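Local coordinates for protein probable fatty acyl-CoA transferase Rv3272 (Mycobacterium tuberculosis, PDB 5YX6) that binds fatty acyl-CoAs of varying chain length, palmitoyl-CoA most tightly, and is probably a family III CoA transferase of fatty acid metabolism, at residues E37-E42 with K74-D79. Residues are numbered along the deposited sequence; the frame is centred on the assembly and turned at random.
Sequences EVIKVE and KSVTVD
V38, K40 and E42 of strand 37-42 share five backbone hydrogen bonds with K74, V76 and V78, in parallel register. V38 O takes the N-H of K74, K40 N gives to K74 O at 2.7 Å, and K40 O takes V76 N. E42 bonds through both its backbone N and its O, the N on V76 O and the O receiving V78 N at 3.0 Å, so the pairing runs one residue past the end of strand 74-77.

I39, V41 and V76 make apolar contacts on the face they share with K74. V76 sits between the other two: its CG1 meets I39 CG2 at 3.9 Å, while its CG2 meets V41 CG2 at 4.0 Å. M89 of helix 83-94 packs on V41, and F390 of helix 387-390 on I39.

The opposite face is polar. The S75 hydroxyl, swung away from the main-chain nitrogen (chi1 179°), donates to E42 OE1 at 2.6 Å, arriving from above the carboxylate plane, and is gripped a second time by G384 N; R50 also pairs with OE1, and E47 N bonds to OE2.

Where both strands begin, the extended K74 chain brings NZ to the anti lone pair of E37 OE2, 3.1 Å away, while R14 holds OE1.

K74-T77 is an edge strand of this chain's parallel Rossmann-type sheet. Its inner edge is fixed by main-chain bonds, and the buried E42 carboxylate, with donors at both oxygens, is probably kept ionised.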
loop_
_atom_site.group_PDB
_atom_site.type_symbol
_atom_site.label_atom_id
_atom_site.label_comp_id
_atom_site.label_asym_id
_atom_site.label_seq_id
_atom_site.Cartn_x
_atom_site.Cartn_y
_atom_site.Cartn_z
ATOM N N GLU A 37 -13.303 -19.698 -2.269
ATOM C CA GLU A 37 -12.515 -20.918 -2.283
ATOM C C GLU A 37 -11.308 -20.684 -3.173
ATOM O O GLU A 37 -11.443 -20.581 -4.386
ATOM C CB GLU A 37 -13.336 -22.104 -2.791
ATOM C CG GLU A 37 -12.523 -23.381 -3.005
ATOM C CD GLU A 37 -13.364 -24.556 -3.514
ATOM O OE1 GLU A 37 -14.050 -24.401 -4.550
ATOM O OE2 GLU A 37 -13.332 -25.637 -2.887
ATOM N N VAL A 38 -10.127 -20.607 -2.571
ATOM C CA VAL A 38 -8.916 -20.296 -3.316
ATOM C C VAL A 38 -7.991 -21.500 -3.397
ATOM O O VAL A 38 -7.540 -22.025 -2.389
ATOM C CB VAL A 38 -8.160 -19.112 -2.683
ATOM C CG1 VAL A 38 -6.827 -18.893 -3.384
ATOM C CG2 VAL A 38 -9.023 -17.853 -2.718
ATOM N N ILE A 39 -7.718 -21.939 -4.615
ATOM C CA ILE A 39 -6.938 -23.147 -4.836
ATOM C C ILE A 39 -5.548 -22.787 -5.328
ATOM O O ILE A 39 -5.401 -22.262 -6.435
ATOM C CB ILE A 39 -7.610 -24.079 -5.868
ATOM C CG1 ILE A 39 -9.029 -24.430 -5.434
ATOM C CG2 ILE A 39 -6.773 -25.334 -6.088
ATOM C CD1 ILE A 39 -9.767 -25.254 -6.459
ATOM N N LYS A 40 -4.544 -23.037 -4.488
ATOM C CA LYS A 40 -3.148 -22.850 -4.868
ATOM C C LYS A 40 -2.744 -23.906 -5.885
ATOM O O LYS A 40 -3.113 -25.065 -5.751
ATOM C CB LYS A 40 -2.217 -22.938 -3.656
ATOM C CG LYS A 40 -2.169 -21.728 -2.771
ATOM C CD LYS A 40 -1.068 -21.886 -1.730
ATOM C CE LYS A 40 0.318 -21.561 -2.295
ATOM N NZ LYS A 40 0.457 -20.127 -2.699
ATOM N N VAL A 41 -1.997 -23.493 -6.899
ATOM C CA VAL A 41 -1.382 -24.417 -7.832
ATOM C C VAL A 41 0.133 -24.380 -7.617
ATOM O O VAL A 41 0.776 -23.377 -7.911
ATOM C CB VAL A 41 -1.730 -24.062 -9.290
ATOM C CG1 VAL A 41 -0.997 -24.984 -10.267
ATOM C CG2 VAL A 41 -3.258 -24.116 -9.506
ATOM N N GLU A 42 0.702 -25.460 -7.085
ATOM C CA GLU A 42 2.128 -25.464 -6.748
ATOM C C GLU A 42 2.909 -26.468 -7.589
ATOM O O GLU A 42 2.347 -27.429 -8.124
ATOM C CB GLU A 42 2.321 -25.769 -5.260
ATOM C CG GLU A 42 1.384 -24.975 -4.343
ATOM C CD GLU A 42 1.606 -25.255 -2.859
ATOM O OE1 GLU A 42 0.607 -25.539 -2.159
ATOM O OE2 GLU A 42 2.764 -25.180 -2.389
ATOM N N LYS A 74 -6.630 -24.064 -0.426
ATOM C CA LYS A 74 -6.445 -25.447 -0.825
ATOM C C LYS A 74 -5.250 -25.564 -1.753
ATOM O O LYS A 74 -4.776 -24.563 -2.288
ATOM C CB LYS A 74 -7.727 -25.985 -1.459
ATOM C CG LYS A 74 -8.879 -25.791 -0.507
ATOM C CD LYS A 74 -10.142 -26.502 -0.901
ATOM C CE LYS A 74 -11.185 -26.313 0.196
ATOM N NZ LYS A 74 -12.507 -26.908 -0.149
ATOM N N SER A 75 -4.754 -26.782 -1.933
ATOM C CA SER A 75 -3.557 -26.988 -2.731
ATOM C C SER A 75 -3.651 -28.166 -3.689
ATOM O O SER A 75 -4.120 -29.253 -3.329
ATOM C CB SER A 75 -2.337 -27.175 -1.811
ATOM O OG SER A 75 -1.148 -27.407 -2.556
ATOM N N VAL A 76 -3.216 -27.928 -4.921
ATOM C CA VAL A 76 -3.001 -29.003 -5.864
ATOM C C VAL A 76 -1.539 -28.916 -6.268
ATOM O O VAL A 76 -0.966 -27.828 -6.368
ATOM C CB VAL A 76 -3.948 -28.955 -7.105
ATOM C CG1 VAL A 76 -5.407 -28.987 -6.661
ATOM C CG2 VAL A 76 -3.665 -27.744 -7.986
ATOM N N THR A 77 -0.932 -30.078 -6.457
ATOM C CA THR A 77 0.442 -30.159 -6.890
ATOM C C THR A 77 0.464 -30.683 -8.311
ATOM O O THR A 77 -0.152 -31.707 -8.640
ATOM C CB THR A 77 1.256 -31.051 -5.934
ATOM O OG1 THR A 77 2.158 -30.227 -5.182
ATOM C CG2 THR A 77 2.043 -32.120 -6.683
ATOM N N VAL A 78 1.153 -29.948 -9.168
ATOM C CA VAL A 78 1.159 -30.277 -10.576
ATOM C C VAL A 78 2.442 -29.793 -11.256
ATOM O O VAL A 78 2.998 -28.764 -10.874
ATOM C CB VAL A 78 -0.095 -29.652 -11.233
ATOM C CG1 VAL A 78 0.270 -28.625 -12.288
ATOM C CG2 VAL A 78 -1.028 -30.725 -11.768
ATOM N N ASP A 79 2.901 -30.535 -12.262
ATOM C CA ASP A 79 4.031 -30.117 -13.095
ATOM C C ASP A 79 3.507 -29.534 -14.397
ATOM O O ASP A 79 3.105 -30.278 -15.291
ATOM C CB ASP A 79 4.976 -31.286 -13.386
ATOM C CG ASP A 79 6.139 -30.894 -14.310
ATOM O OD1 ASP A 79 6.325 -29.687 -14.591
ATOM O OD2 ASP A 79 6.874 -31.799 -14.761
#